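Local coordinates for protein ARF-like GTPase (PDB 4M9Q) that belongs to the ARF family of small P-loop GTPases and binds phosphoaminophosphonic acid-guanylate ester and a magnesium ion, at residues A[8-13]-A[67-72]; A[19-24]-A[52-57]; A[40-43]-A[48-51]; A[75-80]-A[91-96]. All blocks are in the same frame, centred on the assembly; numbering follows the deposited sequence.

Contact 1: A[8-13]-A[67-72]; sequences ALLGLD and KYLAEV. With GNP (phosphoaminophosphonic acid-guanylate ester), chain D.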
loop_
_atom_site.group_PDB
_atom_site.type_symbol
_atom_site.label_atom_id
_atom_site.label_comp_id
_atom_site.label_asym_id
_atom_site.label_seq_id
_atom_site.Cartn_x
_atom_site.Cartn_y
_atom_site.Cartn_z
ATOM N N ALA A 8 1.154 4.187 -2.920
ATOM C CA ALA A 8 1.970 4.180 -1.670
ATOM C C ALA A 8 1.792 2.861 -1.037
ATOM O O ALA A 8 0.690 2.379 -0.904
ATOM C CB ALA A 8 1.518 5.263 -0.699
ATOM N N LEU A 9 2.889 2.264 -0.603
ATOM C CA LEU A 9 2.880 0.929 0.058
ATOM C C LEU A 9 3.010 1.217 1.540
ATOM O O LEU A 9 4.057 1.669 1.993
ATOM C CB LEU A 9 4.064 0.135 -0.475
ATOM C CG LEU A 9 4.285 -1.369 -0.386
ATOM C CD1 LEU A 9 2.998 -2.169 -0.490
ATOM C CD2 LEU A 9 5.312 -1.800 -1.431
ATOM N N LEU A 10 1.931 1.034 2.281
ATOM C CA LEU A 10 1.873 1.443 3.656
ATOM C C LEU A 10 1.548 0.236 4.524
ATOM O O LEU A 10 1.271 -0.849 4.018
ATOM C CB LEU A 10 0.773 2.494 3.820
ATOM C CG LEU A 10 0.857 3.776 2.970
ATOM C CD1 LEU A 10 -0.332 4.639 3.328
ATOM C CD2 LEU A 10 2.164 4.483 3.198
ATOM N N GLY A 11 1.600 0.444 5.839
ATOM C CA GLY A 11 1.409 -0.631 6.821
ATOM C C GLY A 11 2.447 -0.516 7.921
ATOM O O GLY A 11 3.440 0.139 7.740
ATOM N N LEU A 12 2.226 -1.193 9.043
ATOM C CA LEU A 12 3.085 -1.026 10.214
ATOM C C LEU A 12 4.463 -1.598 9.912
ATOM O O LEU A 12 4.641 -2.423 8.995
ATOM C CB LEU A 12 2.516 -1.769 11.426
ATOM C CG LEU A 12 1.145 -1.389 11.975
ATOM C CD1 LEU A 12 0.816 -2.246 13.195
ATOM C CD2 LEU A 12 1.030 0.106 12.297
ATOM N N ASP A 13 5.434 -1.184 10.713
ATOM C CA ASP A 13 6.736 -1.786 10.638
ATOM C C ASP A 13 6.576 -3.298 10.825
ATOM O O ASP A 13 5.716 -3.766 11.547
ATOM C CB ASP A 13 7.667 -1.198 11.686
ATOM C CG ASP A 13 7.184 -1.435 13.085
ATOM O OD1 ASP A 13 6.203 -0.764 13.480
ATOM O OD2 ASP A 13 7.772 -2.290 13.795
ATOM N N LYS A 67 2.432 12.973 3.705
ATOM C CA LYS A 67 3.064 13.859 2.714
ATOM C C LYS A 67 2.950 13.294 1.301
ATOM O O LYS A 67 3.208 14.010 0.340
ATOM C CB LYS A 67 4.525 14.140 3.077
ATOM C CG LYS A 67 4.664 14.556 4.521
ATOM C CD LYS A 67 5.789 15.546 4.688
ATOM C CE LYS A 67 5.704 16.287 6.017
ATOM N NZ LYS A 67 6.117 17.684 5.765
ATOM N N TYR A 68 2.523 12.037 1.194
ATOM C CA TYR A 68 2.374 11.366 -0.080
ATOM C C TYR A 68 0.935 11.202 -0.521
ATOM O O TYR A 68 0.691 10.776 -1.677
ATOM C CB TYR A 68 2.992 9.966 -0.013
ATOM C CG TYR A 68 4.485 9.966 -0.015
ATOM C CD1 TYR A 68 5.189 9.705 -1.188
ATOM C CD2 TYR A 68 5.203 10.248 1.143
ATOM C CE1 TYR A 68 6.567 9.710 -1.209
ATOM C CE2 TYR A 68 6.590 10.270 1.133
ATOM C CZ TYR A 68 7.263 9.989 -0.048
ATOM O OH TYR A 68 8.634 9.974 -0.089
ATOM N N LEU A 69 -0.027 11.456 0.355
ATOM C CA LEU A 69 -1.370 10.951 0.051
ATOM C C LEU A 69 -2.037 11.747 -1.044
ATOM O O LEU A 69 -2.957 11.245 -1.704
ATOM C CB LEU A 69 -2.233 10.867 1.288
ATOM C CG LEU A 69 -1.664 9.895 2.334
ATOM C CD1 LEU A 69 -2.494 9.978 3.613
ATOM C CD2 LEU A 69 -1.590 8.459 1.797
ATOM N N ALA A 70 -1.531 12.958 -1.280
ATOM C CA ALA A 70 -2.055 13.839 -2.335
ATOM C C ALA A 70 -1.609 13.399 -3.706
ATOM O O ALA A 70 -2.334 13.590 -4.684
ATOM C CB ALA A 70 -1.632 15.293 -2.097
ATOM N N GLU A 71 -0.418 12.815 -3.799
ATOM C CA GLU A 71 0.116 12.413 -5.110
ATOM C C GLU A 71 -0.150 10.938 -5.478
ATOM O O GLU A 71 0.326 10.461 -6.482
ATOM C CB GLU A 71 1.602 12.725 -5.194
ATOM C CG GLU A 71 2.473 11.866 -4.309
ATOM C CD GLU A 71 3.860 12.441 -4.169
ATOM O OE1 GLU A 71 4.150 13.105 -3.127
ATOM O OE2 GLU A 71 4.649 12.236 -5.128
ATOM N N VAL A 72 -1.009 10.276 -4.725
ATOM C CA VAL A 72 -1.202 8.842 -4.859
ATOM C C VAL A 72 -2.605 8.553 -5.405
ATOM O O VAL A 72 -3.554 9.254 -5.081
ATOM C CB VAL A 72 -0.961 8.211 -3.477
ATOM C CG1 VAL A 72 -2.231 7.631 -2.900
ATOM C CG2 VAL A 72 0.247 7.286 -3.514
HETATM P PG GNP D . 9.497 -1.355 7.800
HETATM O O1G GNP D . 10.523 -1.107 6.571
HETATM O O2G GNP D . 8.096 -0.709 7.515
HETATM O O3G GNP D . 10.211 -0.888 9.081
HETATM N N3B GNP D . 9.160 -3.020 7.818
HETATM P PB GNP D . 8.639 -3.735 6.379
HETATM O O1B GNP D . 9.330 -3.083 5.073
HETATM O O2B GNP D . 7.140 -3.628 6.375
HETATM O O3A GNP D . 9.064 -5.246 6.624
HETATM P PA GNP D . 10.067 -6.136 5.768
HETATM O O1A GNP D . 11.368 -5.519 6.108
HETATM O O2A GNP D . 9.538 -6.200 4.378
HETATM O "O5'" GNP D . 9.832 -7.528 6.514
HETATM C "C5'" GNP D . 9.904 -7.580 7.959
HETATM C "C4'" GNP D . 10.346 -8.991 8.429
HETATM O "O4'" GNP D . 9.316 -9.898 8.008
HETATM C "C3'" GNP D . 11.580 -9.527 7.718
HETATM O "O3'" GNP D . 12.226 -10.570 8.447
HETATM C "C2'" GNP D . 11.030 -10.236 6.529
HETATM O "O2'" GNP D . 11.845 -11.247 6.013
HETATM C "C1'" GNP D . 9.825 -10.888 7.133
HETATM N N9 GNP D . 8.779 -11.301 6.194
HETATM C C8 GNP D . 8.265 -10.532 5.236
HETATM N N7 GNP D . 7.280 -11.174 4.593
HETATM C C5 GNP D . 7.173 -12.391 5.136
HETATM C C6 GNP D . 6.318 -13.560 4.864
HETATM O O6 GNP D . 5.469 -13.555 3.953
HETATM N N1 GNP D . 6.478 -14.612 5.638
HETATM C C2 GNP D . 7.398 -14.657 6.651
HETATM N N2 GNP D . 7.474 -15.792 7.350
HETATM N N3 GNP D . 8.226 -13.626 6.966
HETATM C C4 GNP D . 8.163 -12.483 6.203
#

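Contact 2: A[19-24]-A[52-57]; sequences TLLNSI and VFDLGG. With GNP (phosphoaminophosphonic acid-guanylate ester), chain D.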
loop_
_atom_site.group_PDB
_atom_site.type_symbol
_atom_site.label_atom_id
_atom_site.label_comp_id
_atom_site.label_asym_id
_atom_site.label_seq_id
_atom_site.Cartn_x
_atom_site.Cartn_y
_atom_site.Cartn_z
ATOM N N THR A 19 9.688 -6.389 1.558
ATOM C CA THR A 19 9.799 -7.742 0.993
ATOM C C THR A 19 8.758 -7.941 -0.111
ATOM O O THR A 19 9.007 -8.538 -1.134
ATOM C CB THR A 19 9.621 -8.795 2.086
ATOM O OG1 THR A 19 10.487 -8.476 3.200
ATOM C CG2 THR A 19 9.955 -10.234 1.572
ATOM N N LEU A 20 7.579 -7.391 0.098
ATOM C CA LEU A 20 6.513 -7.517 -0.874
ATOM C C LEU A 20 6.868 -6.752 -2.140
ATOM O O LEU A 20 6.756 -7.243 -3.253
ATOM C CB LEU A 20 5.217 -7.035 -0.265
ATOM C CG LEU A 20 3.990 -7.293 -1.121
ATOM C CD1 LEU A 20 2.814 -7.608 -0.193
ATOM C CD2 LEU A 20 3.750 -6.084 -2.014
ATOM N N LEU A 21 7.411 -5.573 -1.974
ATOM C CA LEU A 21 7.844 -4.823 -3.132
ATOM C C LEU A 21 8.903 -5.538 -3.928
ATOM O O LEU A 21 8.792 -5.613 -5.134
ATOM C CB LEU A 21 8.394 -3.481 -2.716
ATOM C CG LEU A 21 8.634 -2.583 -3.923
ATOM C CD1 LEU A 21 7.374 -2.634 -4.810
ATOM C CD2 LEU A 21 9.019 -1.180 -3.493
ATOM N N ASN A 22 9.942 -6.040 -3.266
ATOM C CA ASN A 22 10.933 -6.874 -3.918
ATOM C C ASN A 22 10.271 -8.021 -4.652
ATOM O O ASN A 22 10.489 -8.189 -5.831
ATOM C CB ASN A 22 11.993 -7.425 -2.934
ATOM C CG ASN A 22 12.872 -6.324 -2.334
ATOM O OD1 ASN A 22 12.989 -5.206 -2.890
ATOM N ND2 ASN A 22 13.465 -6.607 -1.185
ATOM N N SER A 23 9.422 -8.784 -3.989
ATOM C CA SER A 23 8.854 -9.983 -4.603
ATOM C C SER A 23 7.947 -9.663 -5.764
ATOM O O SER A 23 7.792 -10.458 -6.673
ATOM C CB SER A 23 8.094 -10.794 -3.559
ATOM O OG SER A 23 9.032 -11.373 -2.649
ATOM N N ILE A 24 7.327 -8.496 -5.728
ATOM C CA ILE A 24 6.414 -8.117 -6.802
ATOM C C ILE A 24 7.190 -7.762 -8.065
ATOM O O ILE A 24 6.678 -7.960 -9.171
ATOM C CB ILE A 24 5.464 -7.003 -6.359
ATOM C CG1 ILE A 24 4.075 -7.230 -6.864
ATOM C CG2 ILE A 24 5.926 -5.658 -6.812
ATOM C CD1 ILE A 24 3.077 -6.450 -6.036
ATOM N N VAL A 52 5.696 2.899 -7.390
ATOM C CA VAL A 52 5.427 2.443 -6.042
ATOM C C VAL A 52 6.370 3.042 -5.004
ATOM O O VAL A 52 7.555 2.900 -5.101
ATOM C CB VAL A 52 5.533 0.922 -5.936
ATOM C CG1 VAL A 52 4.984 0.458 -4.607
ATOM C CG2 VAL A 52 4.769 0.279 -7.073
ATOM N N PHE A 53 5.821 3.715 -4.010
ATOM C CA PHE A 53 6.596 4.264 -2.895
ATOM C C PHE A 53 6.455 3.362 -1.646
ATOM O O PHE A 53 5.390 3.246 -1.080
ATOM C CB PHE A 53 6.114 5.653 -2.602
ATOM C CG PHE A 53 6.502 6.652 -3.652
ATOM C CD1 PHE A 53 5.555 7.188 -4.523
ATOM C CD2 PHE A 53 7.825 7.091 -3.755
ATOM C CE1 PHE A 53 5.912 8.136 -5.452
ATOM C CE2 PHE A 53 8.191 8.028 -4.734
ATOM C CZ PHE A 53 7.227 8.549 -5.588
ATOM N N ASP A 54 7.537 2.710 -1.266
ATOM C CA ASP A 54 7.559 1.857 -0.101
ATOM C C ASP A 54 8.047 2.688 1.085
ATOM O O ASP A 54 9.209 3.004 1.172
ATOM C CB ASP A 54 8.463 0.660 -0.390
ATOM C CG ASP A 54 8.891 -0.089 0.872
ATOM O OD1 ASP A 54 8.140 -0.113 1.877
ATOM O OD2 ASP A 54 9.996 -0.674 0.862
ATOM N N LEU A 55 7.147 3.094 1.959
ATOM C CA LEU A 55 7.475 3.971 3.058
ATOM C C LEU A 55 7.727 3.156 4.302
ATOM O O LEU A 55 7.061 2.151 4.529
ATOM C CB LEU A 55 6.309 4.907 3.324
ATOM C CG LEU A 55 6.202 6.148 2.439
ATOM C CD1 LEU A 55 7.022 6.046 1.144
ATOM C CD2 LEU A 55 4.758 6.498 2.154
ATOM N N GLY A 56 8.643 3.601 5.139
ATOM C CA GLY A 56 8.863 2.937 6.421
ATOM C C GLY A 56 7.626 2.995 7.279
ATOM O O GLY A 56 6.891 3.979 7.213
ATOM N N GLY A 57 7.404 1.956 8.095
ATOM C CA GLY A 57 6.266 1.912 8.976
ATOM C C GLY A 57 6.525 2.102 10.451
ATOM O O GLY A 57 5.587 2.106 11.219
HETATM P PG GNP D . 9.497 -1.355 7.800
HETATM O O1G GNP D . 10.523 -1.107 6.571
HETATM O O2G GNP D . 8.096 -0.709 7.515
HETATM O O3G GNP D . 10.211 -0.888 9.081
HETATM N N3B GNP D . 9.160 -3.020 7.818
HETATM P PB GNP D . 8.639 -3.735 6.379
HETATM O O1B GNP D . 9.330 -3.083 5.073
HETATM O O2B GNP D . 7.140 -3.628 6.375
HETATM O O3A GNP D . 9.064 -5.246 6.624
HETATM P PA GNP D . 10.067 -6.136 5.768
HETATM O O1A GNP D . 11.368 -5.519 6.108
HETATM O O2A GNP D . 9.538 -6.200 4.378
HETATM O "O5'" GNP D . 9.832 -7.528 6.514
HETATM C "C5'" GNP D . 9.904 -7.580 7.959
HETATM C "C4'" GNP D . 10.346 -8.991 8.429
HETATM O "O4'" GNP D . 9.316 -9.898 8.008
HETATM C "C3'" GNP D . 11.580 -9.527 7.718
HETATM O "O3'" GNP D . 12.226 -10.570 8.447
HETATM C "C2'" GNP D . 11.030 -10.236 6.529
HETATM O "O2'" GNP D . 11.845 -11.247 6.013
HETATM C "C1'" GNP D . 9.825 -10.888 7.133
HETATM N N9 GNP D . 8.779 -11.301 6.194
HETATM C C8 GNP D . 8.265 -10.532 5.236
HETATM N N7 GNP D . 7.280 -11.174 4.593
HETATM C C5 GNP D . 7.173 -12.391 5.136
HETATM C C6 GNP D . 6.318 -13.560 4.864
HETATM O O6 GNP D . 5.469 -13.555 3.953
HETATM N N1 GNP D . 6.478 -14.612 5.638
HETATM C C2 GNP D . 7.398 -14.657 6.651
HETATM N N2 GNP D . 7.474 -15.792 7.350
HETATM N N3 GNP D . 8.226 -13.626 6.966
HETATM C C4 GNP D . 8.163 -12.483 6.203
#

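Contact 3: A[40-43]-A[48-51]; sequences STTL and YKIE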
loop_
_atom_site.group_PDB
_atom_site.type_symbol
_atom_site.label_atom_id
_atom_site.label_comp_id
_atom_site.label_asym_id
_atom_site.label_seq_id
_atom_site.Cartn_x
_atom_site.Cartn_y
_atom_site.Cartn_z
ATOM N N SER A 40 11.599 3.207 -3.840
ATOM C CA SER A 40 10.752 3.698 -4.927
ATOM C C SER A 40 11.064 2.835 -6.096
ATOM O O SER A 40 12.217 2.698 -6.439
ATOM C CB SER A 40 11.163 5.145 -5.236
ATOM O OG SER A 40 10.626 5.675 -6.421
ATOM N N THR A 41 10.064 2.258 -6.737
ATOM C CA THR A 41 10.312 1.584 -8.005
ATOM C C THR A 41 9.105 1.696 -8.941
ATOM O O THR A 41 8.081 2.239 -8.579
ATOM C CB THR A 41 10.694 0.127 -7.752
ATOM O OG1 THR A 41 9.684 -0.747 -8.239
ATOM C CG2 THR A 41 10.819 -0.099 -6.278
ATOM N N THR A 42 9.266 1.159 -10.137
ATOM C CA THR A 42 8.283 1.238 -11.173
ATOM C C THR A 42 7.937 -0.142 -11.684
ATOM O O THR A 42 8.800 -0.985 -11.799
ATOM C CB THR A 42 8.787 2.107 -12.308
ATOM O OG1 THR A 42 8.763 3.476 -11.884
ATOM C CG2 THR A 42 7.900 1.928 -13.538
ATOM N N LEU A 43 6.645 -0.368 -11.903
ATOM C CA LEU A 43 6.115 -1.647 -12.332
ATOM C C LEU A 43 5.286 -1.437 -13.577
ATOM O O LEU A 43 4.677 -0.396 -13.736
ATOM C CB LEU A 43 5.115 -2.227 -11.278
ATOM C CG LEU A 43 5.582 -2.494 -9.869
ATOM C CD1 LEU A 43 4.477 -3.141 -9.078
ATOM C CD2 LEU A 43 6.793 -3.391 -9.855
ATOM N N TYR A 48 -0.688 0.324 -17.639
ATOM C CA TYR A 48 -0.165 1.331 -16.714
ATOM C C TYR A 48 1.292 1.148 -16.287
ATOM O O TYR A 48 1.773 0.043 -16.084
ATOM C CB TYR A 48 -1.015 1.302 -15.465
ATOM C CG TYR A 48 -2.388 1.824 -15.682
ATOM C CD1 TYR A 48 -3.417 0.986 -16.022
ATOM C CD2 TYR A 48 -2.641 3.172 -15.619
ATOM C CE1 TYR A 48 -4.687 1.476 -16.266
ATOM C CE2 TYR A 48 -3.896 3.671 -15.876
ATOM C CZ TYR A 48 -4.911 2.813 -16.182
ATOM O OH TYR A 48 -6.161 3.277 -16.462
ATOM N N LYS A 49 1.974 2.268 -16.177
ATOM C CA LYS A 49 3.274 2.342 -15.541
ATOM C C LYS A 49 2.922 2.690 -14.102
ATOM O O LYS A 49 2.188 3.629 -13.891
ATOM C CB LYS A 49 4.118 3.438 -16.203
ATOM C CG LYS A 49 5.620 3.240 -16.058
ATOM C CD LYS A 49 6.439 4.334 -16.785
ATOM C CE LYS A 49 7.838 4.478 -16.167
ATOM N NZ LYS A 49 8.687 5.578 -16.711
ATOM N N ILE A 50 3.386 1.915 -13.130
ATOM C CA ILE A 50 3.017 2.120 -11.719
ATOM C C ILE A 50 4.259 2.475 -10.925
ATOM O O ILE A 50 5.190 1.679 -10.837
ATOM C CB ILE A 50 2.345 0.855 -11.146
ATOM C CG1 ILE A 50 1.050 0.566 -11.937
ATOM C CG2 ILE A 50 1.944 1.075 -9.723
ATOM C CD1 ILE A 50 0.742 -0.874 -12.061
ATOM N N GLU A 51 4.271 3.690 -10.389
ATOM C CA GLU A 51 5.260 4.137 -9.454
ATOM C C GLU A 51 4.854 3.713 -8.039
ATOM O O GLU A 51 3.774 4.108 -7.561
ATOM C CB GLU A 51 5.338 5.629 -9.541
ATOM C CG GLU A 51 6.613 6.225 -8.965
ATOM C CD GLU A 51 6.708 7.755 -9.204
ATOM O OE1 GLU A 51 5.690 8.514 -9.095
ATOM O OE2 GLU A 51 7.825 8.215 -9.525
#

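Contact 4: A[75-80]-A[91-96]; sequences IVYVVD and KMTMAE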
loop_
_atom_site.group_PDB
_atom_site.type_symbol
_atom_site.label_atom_id
_atom_site.label_comp_id
_atom_site.label_asym_id
_atom_site.label_seq_id
_atom_site.Cartn_x
_atom_site.Cartn_y
_atom_site.Cartn_z
ATOM N N ILE A 75 -3.656 2.870 -2.613
ATOM C CA ILE A 75 -2.804 2.416 -1.530
ATOM C C ILE A 75 -2.709 0.906 -1.556
ATOM O O ILE A 75 -3.691 0.248 -1.873
ATOM C CB ILE A 75 -3.405 2.836 -0.185
ATOM C CG1 ILE A 75 -3.008 4.278 0.116
ATOM C CG2 ILE A 75 -2.986 1.869 0.939
ATOM C CD1 ILE A 75 -3.038 4.598 1.596
ATOM N N VAL A 76 -1.526 0.356 -1.280
ATOM C CA VAL A 76 -1.427 -1.020 -0.889
ATOM C C VAL A 76 -1.161 -0.940 0.620
ATOM O O VAL A 76 -0.191 -0.316 1.017
ATOM C CB VAL A 76 -0.332 -1.743 -1.615
ATOM C CG1 VAL A 76 -0.173 -3.155 -1.076
ATOM C CG2 VAL A 76 -0.595 -1.774 -3.112
ATOM N N TYR A 77 -2.042 -1.514 1.454
ATOM C CA TYR A 77 -1.825 -1.573 2.869
ATOM C C TYR A 77 -1.495 -3.014 3.258
ATOM O O TYR A 77 -2.244 -3.936 2.922
ATOM C CB TYR A 77 -3.055 -1.095 3.585
ATOM C CG TYR A 77 -2.801 -0.780 5.050
ATOM C CD1 TYR A 77 -2.241 0.407 5.424
ATOM C CD2 TYR A 77 -3.124 -1.699 6.042
ATOM C CE1 TYR A 77 -1.994 0.670 6.742
ATOM C CE2 TYR A 77 -2.869 -1.442 7.355
ATOM C CZ TYR A 77 -2.305 -0.253 7.697
ATOM O OH TYR A 77 -2.087 0.009 9.007
ATOM N N VAL A 78 -0.366 -3.234 3.919
ATOM C CA VAL A 78 0.099 -4.556 4.245
ATOM C C VAL A 78 -0.019 -4.756 5.740
ATOM O O VAL A 78 0.391 -3.909 6.550
ATOM C CB VAL A 78 1.565 -4.732 3.810
ATOM C CG1 VAL A 78 2.041 -6.176 4.020
ATOM C CG2 VAL A 78 1.761 -4.340 2.338
ATOM N N VAL A 79 -0.583 -5.909 6.122
ATOM C CA VAL A 79 -0.762 -6.270 7.508
ATOM C C VAL A 79 -0.008 -7.552 7.739
ATOM O O VAL A 79 -0.039 -8.457 6.896
ATOM C CB VAL A 79 -2.233 -6.552 7.821
ATOM C CG1 VAL A 79 -2.403 -6.934 9.288
ATOM C CG2 VAL A 79 -3.063 -5.334 7.530
ATOM N N ASP A 80 0.657 -7.652 8.892
ATOM C CA ASP A 80 1.255 -8.938 9.277
ATOM C C ASP A 80 0.110 -9.745 9.835
ATOM O O ASP A 80 -0.323 -9.504 10.973
ATOM C CB ASP A 80 2.386 -8.737 10.290
ATOM C CG ASP A 80 3.082 -10.036 10.719
ATOM O OD1 ASP A 80 2.583 -11.152 10.409
ATOM O OD2 ASP A 80 4.134 -9.935 11.452
ATOM N N LYS A 91 -5.215 -1.047 12.661
ATOM C CA LYS A 91 -6.518 -0.442 12.460
ATOM C C LYS A 91 -6.492 1.092 12.696
ATOM O O LYS A 91 -7.071 1.865 11.918
ATOM C CB LYS A 91 -7.552 -1.138 13.362
ATOM C CG LYS A 91 -8.961 -0.550 13.365
ATOM C CD LYS A 91 -9.855 -1.273 14.384
ATOM C CE LYS A 91 -11.109 -0.489 14.728
ATOM N NZ LYS A 91 -11.739 -0.932 16.000
ATOM N N MET A 92 -5.843 1.540 13.766
ATOM C CA MET A 92 -5.816 2.969 14.062
ATOM C C MET A 92 -4.974 3.661 12.999
ATOM O O MET A 92 -5.248 4.791 12.599
ATOM C CB MET A 92 -5.240 3.250 15.447
ATOM C CG MET A 92 -6.095 2.733 16.601
ATOM S SD MET A 92 -5.579 3.335 18.234
ATOM C CE MET A 92 -3.866 3.868 17.981
ATOM N N THR A 93 -3.941 2.976 12.532
ATOM C CA THR A 93 -3.029 3.577 11.572
ATOM C C THR A 93 -3.716 3.756 10.214
ATOM O O THR A 93 -3.592 4.800 9.545
ATOM C CB THR A 93 -1.777 2.709 11.434
ATOM O OG1 THR A 93 -1.063 2.738 12.673
ATOM C CG2 THR A 93 -0.915 3.237 10.418
ATOM N N MET A 94 -4.466 2.748 9.820
ATOM C CA MET A 94 -5.228 2.851 8.595
ATOM C C MET A 94 -6.305 3.917 8.742
ATOM O O MET A 94 -6.511 4.711 7.839
ATOM C CB MET A 94 -5.846 1.517 8.200
ATOM C CG MET A 94 -6.387 1.553 6.773
ATOM S SD MET A 94 -6.691 -0.099 6.091
ATOM C CE MET A 94 -7.787 -0.646 7.371
ATOM N N ALA A 95 -6.975 3.947 9.883
ATOM C CA ALA A 95 -7.997 4.970 10.117
ATOM C C ALA A 95 -7.429 6.385 9.819
ATOM O O ALA A 95 -8.022 7.154 9.076
ATOM C CB ALA A 95 -8.538 4.883 11.547
ATOM N N GLU A 96 -6.274 6.698 10.398
ATOM C CA GLU A 96 -5.622 7.961 10.165
ATOM C C GLU A 96 -5.435 8.264 8.667
ATOM O O GLU A 96 -5.645 9.401 8.221
ATOM C CB GLU A 96 -4.256 7.989 10.843
ATOM C CG GLU A 96 -4.218 8.690 12.197
ATOM C CD GLU A 96 -3.107 9.733 12.272
ATOM O OE1 GLU A 96 -2.032 9.532 11.622
ATOM O OE2 GLU A 96 -3.323 10.766 12.978
#

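Contact 1: A[8-13]-A[67-72]
Val72 lays its CG2 methyl against Ala8, at the point where the loop before strand 74-80 passes strand 3-10. Val72 CG2 lies 3.7 Å from Ala8 CB. The same methyl also approaches the Ala8 backbone N. Two conformers of Val72 are deposited and one is described here, so this fit should not be read too finely. The second touch is looser. Leu69 CD2 comes to 4.3 Å from Leu10 CD1, methyl to methyl. Leu10 carries its CG beside the backbone N, opposite the carbonyl carbon (chi1 -57°), and extends beyond it (chi2 -180°). That shape carries CD1 out to Leu69. Within 67-72 the backbone makes a turn of its own, with Glu71 N bonded to Tyr68 O at 3.1 Å. Further along, the 8-13 segment runs into what is probably the P-loop, which includes Gly11. Asp13 CA there lies 3.6 Å from O2G of the bound phosphoaminophosphonic acid-guanylate ester. The Asp13 carboxylate turns to Arg86 in a salt bridge. Lys17 donates to the Gly11 carbonyl. The same segment thus runs from an apolar end to a polar one. Between 8-13 and 67-72 no hydrogen bond forms, so their join rests on van der Waals contact and buried apolar surface.

Contact 2: A[19-24]-A[52-57]
Leu21 sets its CG opposite the backbone N (chi1 -170°), and the next torsion spreads the two methyls toward strand 48-55. Each methyl has its own partner. Leu21 CD1 meets Val52 CG1 tip to tip at 3.9 Å. Leu21 CD2 reaches Asp54 CB, 3.7 Å away, crossing that side chain at a slant. Helix 17-24 is thereby seated on the sheet. Asp54 uses its CB for the helix and its carboxylate elsewhere: OD2 accepts hydrogen bonds from Thr18 OG1 and Asn39 ND2. Its side chain lies about 4 Å from the magnesium ion, which is bound by Thr18 and Thr35. Both segments also hold the phosphoaminophosphonic acid-guanylate ester. Thr19 grips O2A twice, through N at 2.8 Å (N-H...O angle 160°) and through OG1 at 2.7 Å. Gly57 N donates to O2G at 2.8 Å, in a more bent bond (138°). The residues 54-57, Asp-Leu-Gly-Gly, are consistent with the start of switch II in ARF-type GTPases. The apolar join therefore sets strand and helix side by side, while Thr19 on the helix and Gly57 in the loop after the strand bind different phosphate groups of the ester, through O2A and O2G.

Contact 3: A[40-43]-A[48-51]
Thr42 sends CB out beside the Ile50 carbonyl, with Ile50 O 3.9 Å from Thr42 CB, and there its branches part. OG1 stands beside the backbone N (chi1 -73°), which puts CG2 anti to that N, across the Lys49 chain. Thr42 CG2 touches Lys49 CG at 3.6 Å and Lys49 CE at 3.7 Å, against an extended lysine. Thr42 OG1 lies 4.1 Å from Ile50 O, on the side of Glu51, the non-hydrogen-bonded partner of Thr42. Next along the hairpin, Leu43 and Ile50 form the hydrogen-bonded pair. Leu43 N donates to Ile50 O, and Ile50 N to Leu43 O, each at 2.7 Å. Both bonds lie in the carbonyl plane. Leu43 CB and Ile50 CB are 4.1 Å apart, on the sheet face where Leu43 meets Leu162 and Ile50 meets Val166 of helix 157-190. Strand 38-45 is an outermost strand of the sheet. Backbone pairing sets its register on strand 48-55, while carbon contacts on both faces add apolar burial.

Contact 4: A[75-80]-A[91-96]
The Tyr77 ring has Met94 over one face, a Met-aromatic contact between strand and helix of a beta-alpha-beta unit (strand 74-80, helix 87-99, strand 108-113). Met94 SD lies 4.2 Å from the centroid of the Tyr77 ring, 20° off the normal, and is shifted toward the CG and CD2 rim. Met94 CB also sits over the ring, 4.3 Å from the Tyr77 centroid, as a CH-pi contact nearer the CZ end. The methionine therefore spans the ring lengthwise. With CG anti to the backbone N (chi1 -168°) and the next torsion also extended, the chain runs from CB near the hydroxyl end to SD near the root of the ring. Both strand and helix thus contribute to a buried contact built round one aromatic side chain. At the hydroxyl end of the ring, Thr93 crosses Tyr77 at about a right angle. Its contact there is through carbon; Thr93 OG1 is hydrogen-bonded to the Glu89 carbonyl within the helix. The Tyr77 hydroxyl is hydrogen-bonded to Ser90 OG, one turn before Met94. This polar link anchors the hydroxyl of the buried ring, whose side chain also touches Leu10 and Ile108. On the threonine side, Tyr77 OH lies 3.6 Å from Thr93 CB and 3.7 Å from Thr93 CG2.

Overall arrangement
All four contacts reach one mixed sheet. Strand 3-10 of contact 1 lies between strand 48-55 of contacts 2 and 3 and strand 74-80 of contact 4. Contacts 1 and 2 have centres 11 Å apart and both touch phosphoaminophosphonic acid-guanylate ester; Leu9 N probably bonds to Phe53 O at 2.7 Å. Contact 4 joins contact 1 through a probable bond from Leu10 N to Val76 O, 2.8 Å. Contact 3 uses the earlier part of strand 48-55, farther from the ester, and Val52 N probably bonds to Thr41 O at 2.7 Å. Contacts 3 and 4 lie farthest apart, about 21 Å between centres. In contact 4 the Tyr77 side chain is about 10 Å from the ester at the nearest atoms.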